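Local coordinates for DUF3863 domain-containing protein (Parabacteroides distasonis, PDB 3LM3) that is of unknown function but may act as a glycoside hydrolase or deacetylase on carbohydrate substrates, at residues I173-N178 and N416-R421; K365-A370 and Q437-K442; I385-Y390 and I412-Q417. All coordinates share one frame; numbering follows the deposited sequence.

Interaction 1: residues I173-N178 and N416-R421; sequences IWSQHN and NQKALR
K418 reaches across to the backbone of S175, NZ giving a hydrogen bond of 2.8 Å to S175 O. NZ is also bonded to A225 O and R227 O and, at 3.1 Å, to a water that accepts from H177 N; its three hydrogens cannot serve all four acceptors equally, so at least one contact is shared or weaker. A long charged chain suits this place, where backbone oxygens converge on a buried amine. A bend at chi2 (-66°) lays the chain against H177, K418 CE being 3.8 Å from H177 CB. A methionine in place of K418 would probably leave the S175, A225 and R227 carbonyls without their shared donor. Q417 NE2 comes within 3.6 Å of S175 CB and approaches W174 obliquely, the amide and indole planes 66° apart; D185 takes its N-H. Farther out, S175 CB covers part of one face of the W174 ring, whose NE1 is bonded to S187 O. N416 OD1 accepts from K418 N at 2.9 Å, an Asx turn that starts the type I turn N416-A419. The other segment holds a type II turn, I173-Q176, so two beta turns meet, joining loops of the DUF3863 and DUF3864 regions.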
loop_
_atom_site.group_PDB
_atom_site.type_symbol
_atom_site.label_atom_id
_atom_site.label_comp_id
_atom_site.label_asym_id
_atom_site.label_seq_id
_atom_site.Cartn_x
_atom_site.Cartn_y
_atom_site.Cartn_z
ATOM N N ILE A 173 0.073 2.362 4.686
ATOM C CA ILE A 173 -1.336 2.105 4.244
ATOM C C ILE A 173 -1.805 3.484 3.869
ATOM O O ILE A 173 -2.389 4.239 4.660
ATOM C CB ILE A 173 -2.307 1.366 5.238
ATOM C CG1 ILE A 173 -1.757 -0.025 5.611
ATOM C CG2 ILE A 173 -3.616 1.076 4.539
ATOM C CD1 ILE A 173 -2.770 -0.990 6.340
ATOM N N TRP A 174 -1.470 3.866 2.637
ATOM C CA TRP A 174 -1.498 5.266 2.252
ATOM C C TRP A 174 -2.867 5.881 2.462
ATOM O O TRP A 174 -3.892 5.354 1.986
ATOM C CB TRP A 174 -1.071 5.488 0.782
ATOM C CG TRP A 174 -0.938 6.950 0.533
ATOM C CD1 TRP A 174 0.075 7.758 0.968
ATOM C CD2 TRP A 174 -1.899 7.811 -0.078
ATOM N NE1 TRP A 174 -0.182 9.063 0.642
ATOM C CE2 TRP A 174 -1.399 9.123 0.006
ATOM C CE3 TRP A 174 -3.144 7.606 -0.691
ATOM C CZ2 TRP A 174 -2.100 10.210 -0.488
ATOM C CZ3 TRP A 174 -3.830 8.705 -1.179
ATOM C CH2 TRP A 174 -3.308 9.982 -1.082
ATOM N N SER A 175 -2.894 7.011 3.176
ATOM C CA SER A 175 -4.082 7.813 3.464
ATOM C C SER A 175 -5.054 7.216 4.443
ATOM O O SER A 175 -6.076 7.808 4.701
ATOM C CB SER A 175 -4.850 8.265 2.216
ATOM O OG SER A 175 -5.682 7.267 1.640
ATOM N N GLN A 176 -4.759 6.077 5.024
ATOM C CA GLN A 176 -5.711 5.429 5.923
ATOM C C GLN A 176 -6.021 6.330 7.119
ATOM O O GLN A 176 -5.116 6.795 7.826
ATOM C CB GLN A 176 -5.164 4.083 6.412
ATOM C CG GLN A 176 -5.895 3.511 7.629
ATOM C CD GLN A 176 -7.384 3.516 7.449
ATOM O OE1 GLN A 176 -8.153 3.678 8.408
ATOM N NE2 GLN A 176 -7.810 3.377 6.216
ATOM N N HIS A 177 -7.313 6.597 7.315
ATOM C CA HIS A 177 -7.773 7.302 8.502
ATOM C C HIS A 177 -9.168 6.711 8.806
ATOM O O HIS A 177 -10.037 6.616 7.912
ATOM C CB HIS A 177 -7.774 8.837 8.273
ATOM C CG HIS A 177 -7.357 9.665 9.468
ATOM N ND1 HIS A 177 -6.040 9.863 9.828
ATOM C CD2 HIS A 177 -8.090 10.394 10.345
ATOM C CE1 HIS A 177 -5.979 10.640 10.894
ATOM N NE2 HIS A 177 -7.211 10.985 11.223
ATOM N N ASN A 178 -9.373 6.333 10.056
ATOM C CA ASN A 178 -10.581 5.612 10.467
ATOM C C ASN A 178 -10.947 4.424 9.565
ATOM O O ASN A 178 -12.022 4.404 8.950
ATOM C CB ASN A 178 -11.752 6.583 10.594
ATOM C CG ASN A 178 -11.899 7.120 11.994
ATOM O OD1 ASN A 178 -11.290 6.598 12.930
ATOM N ND2 ASN A 178 -12.717 8.162 12.154
ATOM N N ASN A 416 -4.455 18.885 6.292
ATOM C CA ASN A 416 -4.600 17.458 5.976
ATOM C C ASN A 416 -5.905 17.202 5.229
ATOM O O ASN A 416 -6.955 17.712 5.615
ATOM C CB ASN A 416 -4.514 16.617 7.245
ATOM C CG ASN A 416 -4.937 15.190 7.008
ATOM O OD1 ASN A 416 -6.121 14.874 7.153
ATOM N ND2 ASN A 416 -3.997 14.355 6.557
ATOM N N GLN A 417 -5.836 16.360 4.193
ATOM C CA GLN A 417 -6.960 16.115 3.273
ATOM C C GLN A 417 -8.233 15.612 3.923
ATOM O O GLN A 417 -9.307 15.851 3.387
ATOM C CB GLN A 417 -6.538 15.152 2.173
ATOM C CG GLN A 417 -6.244 13.729 2.663
ATOM C CD GLN A 417 -5.717 12.820 1.567
ATOM O OE1 GLN A 417 -6.052 13.007 0.394
ATOM N NE2 GLN A 417 -4.921 11.806 1.945
ATOM N N LYS A 418 -8.141 14.918 5.061
ATOM C CA LYS A 418 -9.336 14.385 5.688
ATOM C C LYS A 418 -10.240 15.494 6.232
ATOM O O LYS A 418 -11.430 15.268 6.486
ATOM C CB LYS A 418 -8.976 13.379 6.788
ATOM C CG LYS A 418 -8.032 12.272 6.351
ATOM C CD LYS A 418 -8.657 11.317 5.299
ATOM C CE LYS A 418 -7.632 10.365 4.789
ATOM N NZ LYS A 418 -8.233 9.330 3.862
ATOM N N ALA A 419 -9.679 16.689 6.405
ATOM C CA ALA A 419 -10.494 17.887 6.705
ATOM C C ALA A 419 -11.255 17.770 8.029
ATOM O O ALA A 419 -12.413 18.222 8.134
ATOM C CB ALA A 419 -11.458 18.209 5.552
ATOM N N LEU A 420 -10.610 17.167 9.015
ATOM C CA LEU A 420 -11.261 16.928 10.299
ATOM C C LEU A 420 -11.062 18.059 11.293
ATOM O O LEU A 420 -11.789 18.115 12.272
ATOM C CB LEU A 420 -10.829 15.605 10.910
ATOM C CG LEU A 420 -11.194 14.394 10.032
ATOM C CD1 LEU A 420 -10.697 13.129 10.664
ATOM C CD2 LEU A 420 -12.693 14.291 9.764
ATOM N N ARG A 421 -10.102 18.943 11.033
ATOM C CA ARG A 421 -9.827 20.109 11.890
ATOM C C ARG A 421 -10.224 21.430 11.206
ATOM O O ARG A 421 -10.202 21.535 9.985
ATOM C CB ARG A 421 -8.330 20.166 12.205
ATOM C CG ARG A 421 -7.757 18.899 12.809
ATOM C CD ARG A 421 -6.256 18.974 12.872
ATOM N NE ARG A 421 -5.646 19.211 11.557
ATOM C CZ ARG A 421 -4.371 19.540 11.353
ATOM N NH1 ARG A 421 -3.520 19.637 12.366
ATOM N NH2 ARG A 421 -3.944 19.779 10.114
HETATM O O HOH W 1 -9.014 6.520 4.951
#

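Interaction 2: residues K365-A370 and Q437-K442; sequences KEFRLA and QDLIRK
F367 and L369 on strand 367-370 meet L439 and I440 on helix 437-442, which lies across one face of the four-stranded antiparallel sheet in an alpha-on-beta packing. The axes of these short segments are nearly perpendicular, at 93°, and approach to 10.3 Å. The main bump is the F367 ring. With CG placed between the backbone N and the carbonyl carbon (chi1 64°), it stands up from the strand into the hollow between L439 and I440. Its CD1 packs against L439, 3.6 Å from L439 CG, while CZ reaches the helix backbone at I440 CA, 3.8 Å away. A ring suits this place because CD1 and CZ can reach two successive helix residues, L439 and I440. F367 and L439 point in opposing senses and pass alongside one another, whereas the side chains of F367 and I440 are set roughly perpendicular. I440 also rests on F387 of the neighbouring strand, and its CD1 meets L369 CD2 at 4.2 Å, so the branched aliphatics fill in beside the ring. At the partly exposed margin the chemistry turns polar. The chain of E366 is extended beyond CG and that of K442 is fully stretched, and their ends join, one chain roughly square to the other, in a salt bridge. E366 OE1 is also hydrogen-bonded to Y443 OH, and its syn lone pair receives K442 NZ at 2.9 Å.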
loop_
_atom_site.group_PDB
_atom_site.type_symbol
_atom_site.label_atom_id
_atom_site.label_comp_id
_atom_site.label_asym_id
_atom_site.label_seq_id
_atom_site.Cartn_x
_atom_site.Cartn_y
_atom_site.Cartn_z
ATOM N N LYS A 365 10.933 15.014 -0.655
ATOM C CA LYS A 365 11.528 14.728 0.651
ATOM C C LYS A 365 11.003 15.646 1.752
ATOM O O LYS A 365 10.914 15.268 2.899
ATOM C CB LYS A 365 13.054 14.859 0.561
ATOM C CG LYS A 365 13.790 14.608 1.862
ATOM C CD LYS A 365 15.288 14.744 1.708
ATOM C CE LYS A 365 15.734 16.157 1.866
ATOM N NZ LYS A 365 17.245 16.334 1.798
ATOM N N GLU A 366 10.704 16.893 1.388
ATOM C CA GLU A 366 10.398 17.910 2.380
ATOM C C GLU A 366 8.917 18.171 2.636
ATOM O O GLU A 366 8.595 18.717 3.676
ATOM C CB GLU A 366 11.151 19.190 2.076
ATOM C CG GLU A 366 12.647 19.044 2.375
ATOM C CD GLU A 366 13.417 20.348 2.205
ATOM O OE1 GLU A 366 13.567 20.806 1.059
ATOM O OE2 GLU A 366 13.851 20.890 3.236
ATOM N N PHE A 367 8.037 17.796 1.706
ATOM C CA PHE A 367 6.599 17.927 1.927
ATOM C C PHE A 367 5.802 17.140 0.891
ATOM O O PHE A 367 6.325 16.751 -0.161
ATOM C CB PHE A 367 6.149 19.392 1.900
ATOM C CG PHE A 367 6.338 20.088 0.569
ATOM C CD1 PHE A 367 7.519 20.758 0.275
ATOM C CD2 PHE A 367 5.326 20.101 -0.382
ATOM C CE1 PHE A 367 7.680 21.429 -0.945
ATOM C CE2 PHE A 367 5.490 20.749 -1.611
ATOM C CZ PHE A 367 6.680 21.413 -1.887
ATOM N N ARG A 368 4.531 16.937 1.217
ATOM C CA ARG A 368 3.550 16.636 0.181
ATOM C C ARG A 368 2.527 17.749 0.127
ATOM O O ARG A 368 2.272 18.440 1.124
ATOM C CB ARG A 368 2.888 15.261 0.392
ATOM C CG ARG A 368 1.953 15.182 1.589
ATOM C CD ARG A 368 1.237 13.863 1.730
ATOM N NE ARG A 368 0.021 14.025 2.508
ATOM C CZ ARG A 368 -0.809 13.057 2.844
ATOM N NH1 ARG A 368 -0.515 11.783 2.600
ATOM N NH2 ARG A 368 -1.941 13.348 3.446
ATOM N N LEU A 369 1.917 17.873 -1.039
ATOM C CA LEU A 369 0.965 18.928 -1.343
ATOM C C LEU A 369 -0.085 18.389 -2.305
ATOM O O LEU A 369 0.265 17.825 -3.322
ATOM C CB LEU A 369 1.670 20.110 -2.003
ATOM C CG LEU A 369 0.836 21.254 -2.585
ATOM C CD1 LEU A 369 0.202 22.098 -1.464
ATOM C CD2 LEU A 369 1.715 22.176 -3.472
ATOM N N ALA A 370 -1.359 18.637 -1.986
ATOM C CA ALA A 370 -2.476 18.321 -2.894
ATOM C C ALA A 370 -3.302 19.562 -3.197
ATOM O O ALA A 370 -3.684 20.307 -2.278
ATOM C CB ALA A 370 -3.396 17.285 -2.270
ATOM N N GLN A 437 4.834 28.943 1.500
ATOM C CA GLN A 437 5.026 29.334 0.111
ATOM C C GLN A 437 6.491 29.182 -0.326
ATOM O O GLN A 437 6.759 28.803 -1.476
ATOM C CB GLN A 437 4.580 30.791 -0.119
ATOM C CG GLN A 437 3.068 30.984 -0.028
ATOM C CD GLN A 437 2.618 32.384 -0.380
ATOM O OE1 GLN A 437 3.143 33.002 -1.312
ATOM N NE2 GLN A 437 1.640 32.888 0.363
ATOM N N ASP A 438 7.417 29.588 0.527
ATOM C CA ASP A 438 8.837 29.585 0.137
ATOM C C ASP A 438 9.321 28.156 -0.110
ATOM O O ASP A 438 10.024 27.901 -1.104
ATOM C CB ASP A 438 9.718 30.220 1.208
ATOM C CG ASP A 438 9.581 31.730 1.266
ATOM O OD1 ASP A 438 9.280 32.366 0.221
ATOM O OD2 ASP A 438 9.797 32.230 2.383
ATOM N N LEU A 439 8.907 27.256 0.776
ATOM C CA LEU A 439 9.201 25.802 0.643
ATOM C C LEU A 439 8.596 25.238 -0.628
ATOM O O LEU A 439 9.275 24.546 -1.395
ATOM C CB LEU A 439 8.722 25.027 1.867
ATOM C CG LEU A 439 9.073 23.527 1.920
ATOM C CD1 LEU A 439 10.596 23.371 1.892
ATOM C CD2 LEU A 439 8.504 22.827 3.138
ATOM N N ILE A 440 7.332 25.563 -0.895
ATOM C CA ILE A 440 6.726 25.187 -2.150
ATOM C C ILE A 440 7.479 25.725 -3.368
ATOM O O ILE A 440 7.737 24.987 -4.314
ATOM C CB ILE A 440 5.208 25.561 -2.191
ATOM C CG1 ILE A 440 4.458 24.768 -1.126
ATOM C CG2 ILE A 440 4.602 25.312 -3.544
ATOM C CD1 ILE A 440 3.049 25.253 -0.897
ATOM N N ARG A 441 7.812 27.023 -3.335
ATOM C CA ARG A 441 8.474 27.678 -4.477
ATOM C C ARG A 441 9.838 27.059 -4.801
ATOM O O ARG A 441 10.204 26.980 -5.982
ATOM C CB ARG A 441 8.632 29.191 -4.251
ATOM C CG ARG A 441 9.089 29.947 -5.502
ATOM C CD ARG A 441 9.384 31.419 -5.223
ATOM N NE ARG A 441 8.170 32.150 -4.879
ATOM C CZ ARG A 441 7.345 32.711 -5.759
ATOM N NH1 ARG A 441 7.594 32.641 -7.063
ATOM N NH2 ARG A 441 6.264 33.348 -5.331
ATOM N N LYS A 442 10.543 26.603 -3.771
ATOM C CA LYS A 442 11.817 25.874 -3.879
ATOM C C LYS A 442 11.721 24.670 -4.797
ATOM O O LYS A 442 12.663 24.362 -5.531
ATOM C CB LYS A 442 12.256 25.406 -2.489
ATOM C CG LYS A 442 13.517 24.538 -2.435
ATOM C CD LYS A 442 13.874 24.210 -0.995
ATOM C CE LYS A 442 14.987 23.172 -0.884
ATOM N NZ LYS A 442 15.398 22.995 0.540
#

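Interaction 3: residues I385-Y390 and I412-Q417; sequences IDFTRY and INKINQ
F387 and I415 form a single antiparallel bridge, a hydrogen-bonded pair in which F387 N reaches I415 O at 2.8 Å and I415 N reaches F387 O at 3.0 Å. The loop pairs with the outer strand 383-389 of the antiparallel sheet through this one bridge, beside a classic beta bulge in which I385 and D386 both face A370. I415 CG2 packs on I385 O at 3.5 Å. Beyond the bridge, the N413 amide plays the part of a peptide. OD1 accepts from R389 N at 2.9 Å, in the carbonyl plane and on a lone pair, and ND2 returns a bond to R389 O. An asparagine suits this because its short amide carries donor and acceptor side by side; OD1 takes K414 N too. At the other end D386, with CG anti to the backbone N (chi1 -165°), offers OD2 by its anti side to Q417 N, also at 2.9 Å; R368 forms a salt bridge with the same oxygen. The aliphatic part of K414 lies alongside F387, K414 CB being 3.9 Å from F387 CD2. Its NZ comes 4.3 Å from R389 NH1, like charges that D436 probably reconciles, each carboxylate oxygen being salt-bridged to one. T388 OG1 gives its hydrogen to D386 OD1 and accepts from two waters, one of which takes N416 ND2 at 2.9 Å.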
loop_
_atom_site.group_PDB
_atom_site.type_symbol
_atom_site.label_atom_id
_atom_site.label_comp_id
_atom_site.label_asym_id
_atom_site.label_seq_id
_atom_site.Cartn_x
_atom_site.Cartn_y
_atom_site.Cartn_z
ATOM N N ILE A 385 -5.707 21.305 -0.460
ATOM C CA ILE A 385 -6.427 20.429 0.460
ATOM C C ILE A 385 -5.506 19.622 1.377
ATOM O O ILE A 385 -5.970 19.005 2.341
ATOM C CB ILE A 385 -7.436 19.480 -0.250
ATOM C CG1 ILE A 385 -6.736 18.442 -1.123
ATOM C CG2 ILE A 385 -8.438 20.315 -1.057
ATOM C CD1 ILE A 385 -7.676 17.260 -1.505
ATOM N N ASP A 386 -4.209 19.600 1.075
ATOM C CA ASP A 386 -3.225 18.945 1.938
ATOM C C ASP A 386 -1.905 19.670 1.762
ATOM O O ASP A 386 -1.462 19.910 0.641
ATOM C CB ASP A 386 -3.061 17.454 1.579
ATOM C CG ASP A 386 -2.339 16.666 2.647
ATOM O OD1 ASP A 386 -1.077 16.723 2.642
ATOM O OD2 ASP A 386 -3.053 15.961 3.421
ATOM N N PHE A 387 -1.262 20.012 2.873
ATOM C CA PHE A 387 0.116 20.460 2.879
ATOM C C PHE A 387 0.712 19.916 4.154
ATOM O O PHE A 387 0.346 20.356 5.257
ATOM C CB PHE A 387 0.222 21.983 2.809
ATOM C CG PHE A 387 1.640 22.476 2.819
ATOM C CD1 PHE A 387 2.514 22.128 1.782
ATOM C CD2 PHE A 387 2.099 23.287 3.833
ATOM C CE1 PHE A 387 3.826 22.559 1.792
ATOM C CE2 PHE A 387 3.427 23.727 3.839
ATOM C CZ PHE A 387 4.275 23.374 2.816
ATOM N N THR A 388 1.564 18.900 4.013
ATOM C CA THR A 388 2.126 18.180 5.132
ATOM C C THR A 388 3.641 18.290 5.017
ATOM O O THR A 388 4.231 17.786 4.073
ATOM C CB THR A 388 1.682 16.706 5.089
ATOM O OG1 THR A 388 0.258 16.615 5.092
ATOM C CG2 THR A 388 2.223 15.909 6.287
ATOM N N ARG A 389 4.265 18.984 5.969
ATOM C CA ARG A 389 5.705 19.191 5.961
ATOM C C ARG A 389 6.454 18.069 6.639
ATOM O O ARG A 389 6.056 17.579 7.664
ATOM C CB ARG A 389 6.022 20.516 6.665
ATOM C CG ARG A 389 5.598 21.705 5.860
ATOM C CD ARG A 389 5.923 22.998 6.557
ATOM N NE ARG A 389 7.355 23.232 6.597
ATOM C CZ ARG A 389 7.895 24.420 6.759
ATOM N NH1 ARG A 389 7.125 25.504 6.885
ATOM N NH2 ARG A 389 9.205 24.525 6.774
ATOM N N TYR A 390 7.565 17.672 6.038
ATOM C CA TYR A 390 8.422 16.636 6.574
ATOM C C TYR A 390 9.696 17.185 7.191
ATOM O O TYR A 390 10.387 16.459 7.892
ATOM C CB TYR A 390 8.790 15.662 5.458
ATOM C CG TYR A 390 7.609 15.025 4.783
ATOM C CD1 TYR A 390 6.581 14.478 5.516
ATOM C CD2 TYR A 390 7.575 14.883 3.389
ATOM C CE1 TYR A 390 5.503 13.858 4.891
ATOM C CE2 TYR A 390 6.517 14.256 2.754
ATOM C CZ TYR A 390 5.469 13.767 3.507
ATOM O OH TYR A 390 4.416 13.112 2.889
ATOM N N ILE A 412 0.540 14.663 10.616
ATOM C CA ILE A 412 -0.338 15.766 10.247
ATOM C C ILE A 412 0.216 17.034 10.870
ATOM O O ILE A 412 0.618 17.026 12.061
ATOM C CB ILE A 412 -1.770 15.486 10.773
ATOM C CG1 ILE A 412 -2.400 14.337 9.995
ATOM C CG2 ILE A 412 -2.695 16.705 10.658
ATOM C CD1 ILE A 412 -3.752 13.836 10.531
ATOM N N ASN A 413 0.293 18.103 10.091
ATOM C CA ASN A 413 0.692 19.379 10.651
ATOM C C ASN A 413 -0.151 20.484 10.012
ATOM O O ASN A 413 -1.235 20.746 10.522
ATOM C CB ASN A 413 2.218 19.592 10.614
ATOM C CG ASN A 413 2.862 19.177 9.307
ATOM O OD1 ASN A 413 2.617 19.760 8.264
ATOM N ND2 ASN A 413 3.776 18.211 9.398
ATOM N N LYS A 414 0.246 21.066 8.890
ATOM C CA LYS A 414 -0.425 22.302 8.417
ATOM C C LYS A 414 -1.880 22.094 7.931
ATOM O O LYS A 414 -2.828 22.621 8.525
ATOM C CB LYS A 414 0.418 23.003 7.339
ATOM C CG LYS A 414 1.857 23.346 7.770
ATOM C CD LYS A 414 1.911 24.041 9.151
ATOM C CE LYS A 414 3.232 24.838 9.387
ATOM N NZ LYS A 414 3.261 26.177 8.700
ATOM N N ILE A 415 -2.054 21.344 6.850
ATOM C CA ILE A 415 -3.360 21.065 6.268
ATOM C C ILE A 415 -3.393 19.582 5.880
ATOM O O ILE A 415 -2.493 19.105 5.189
ATOM C CB ILE A 415 -3.627 21.935 4.997
ATOM C CG1 ILE A 415 -3.537 23.441 5.354
ATOM C CG2 ILE A 415 -4.989 21.647 4.367
ATOM C CD1 ILE A 415 -3.786 24.377 4.191
ATOM N N ASN A 416 -4.455 18.885 6.292
ATOM C CA ASN A 416 -4.600 17.458 5.976
ATOM C C ASN A 416 -5.905 17.202 5.229
ATOM O O ASN A 416 -6.955 17.712 5.615
ATOM C CB ASN A 416 -4.514 16.617 7.245
ATOM C CG ASN A 416 -4.937 15.190 7.008
ATOM O OD1 ASN A 416 -6.121 14.874 7.153
ATOM N ND2 ASN A 416 -3.997 14.355 6.557
ATOM N N GLN A 417 -5.836 16.360 4.193
ATOM C CA GLN A 417 -6.960 16.115 3.273
ATOM C C GLN A 417 -8.233 15.612 3.923
ATOM O O GLN A 417 -9.307 15.851 3.387
ATOM C CB GLN A 417 -6.538 15.152 2.173
ATOM C CG GLN A 417 -6.244 13.729 2.663
ATOM C CD GLN A 417 -5.717 12.820 1.567
ATOM O OE1 GLN A 417 -6.052 13.007 0.394
ATOM N NE2 GLN A 417 -4.921 11.806 1.945
HETATM O O HOH W 2 -0.863 18.022 7.501
HETATM O O HOH W 3 -1.143 14.937 6.722
#

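All three contacts are largely buried, yet they differ in chemistry. Interaction 1, nearest the chain's centre, joins the DUF3863 and DUF3864 regions through polar groups reaching for backbone. Interaction 2 is an apolar helix-on-sheet interface closed by a salt bridge at its margin, while interaction 3 pairs a loop with the outer strand by backbone bonds and their side-chain imitation. Interactions 2 and 3 hold the same sheet, since strands 367-374 and 383-389 are neighbours, and F367 and F387 bring their rings together. Interactions 1 and 3 share N416 and Q417. R368 connects all three: it is salt-bridged to D386 and D185, and packs against W174.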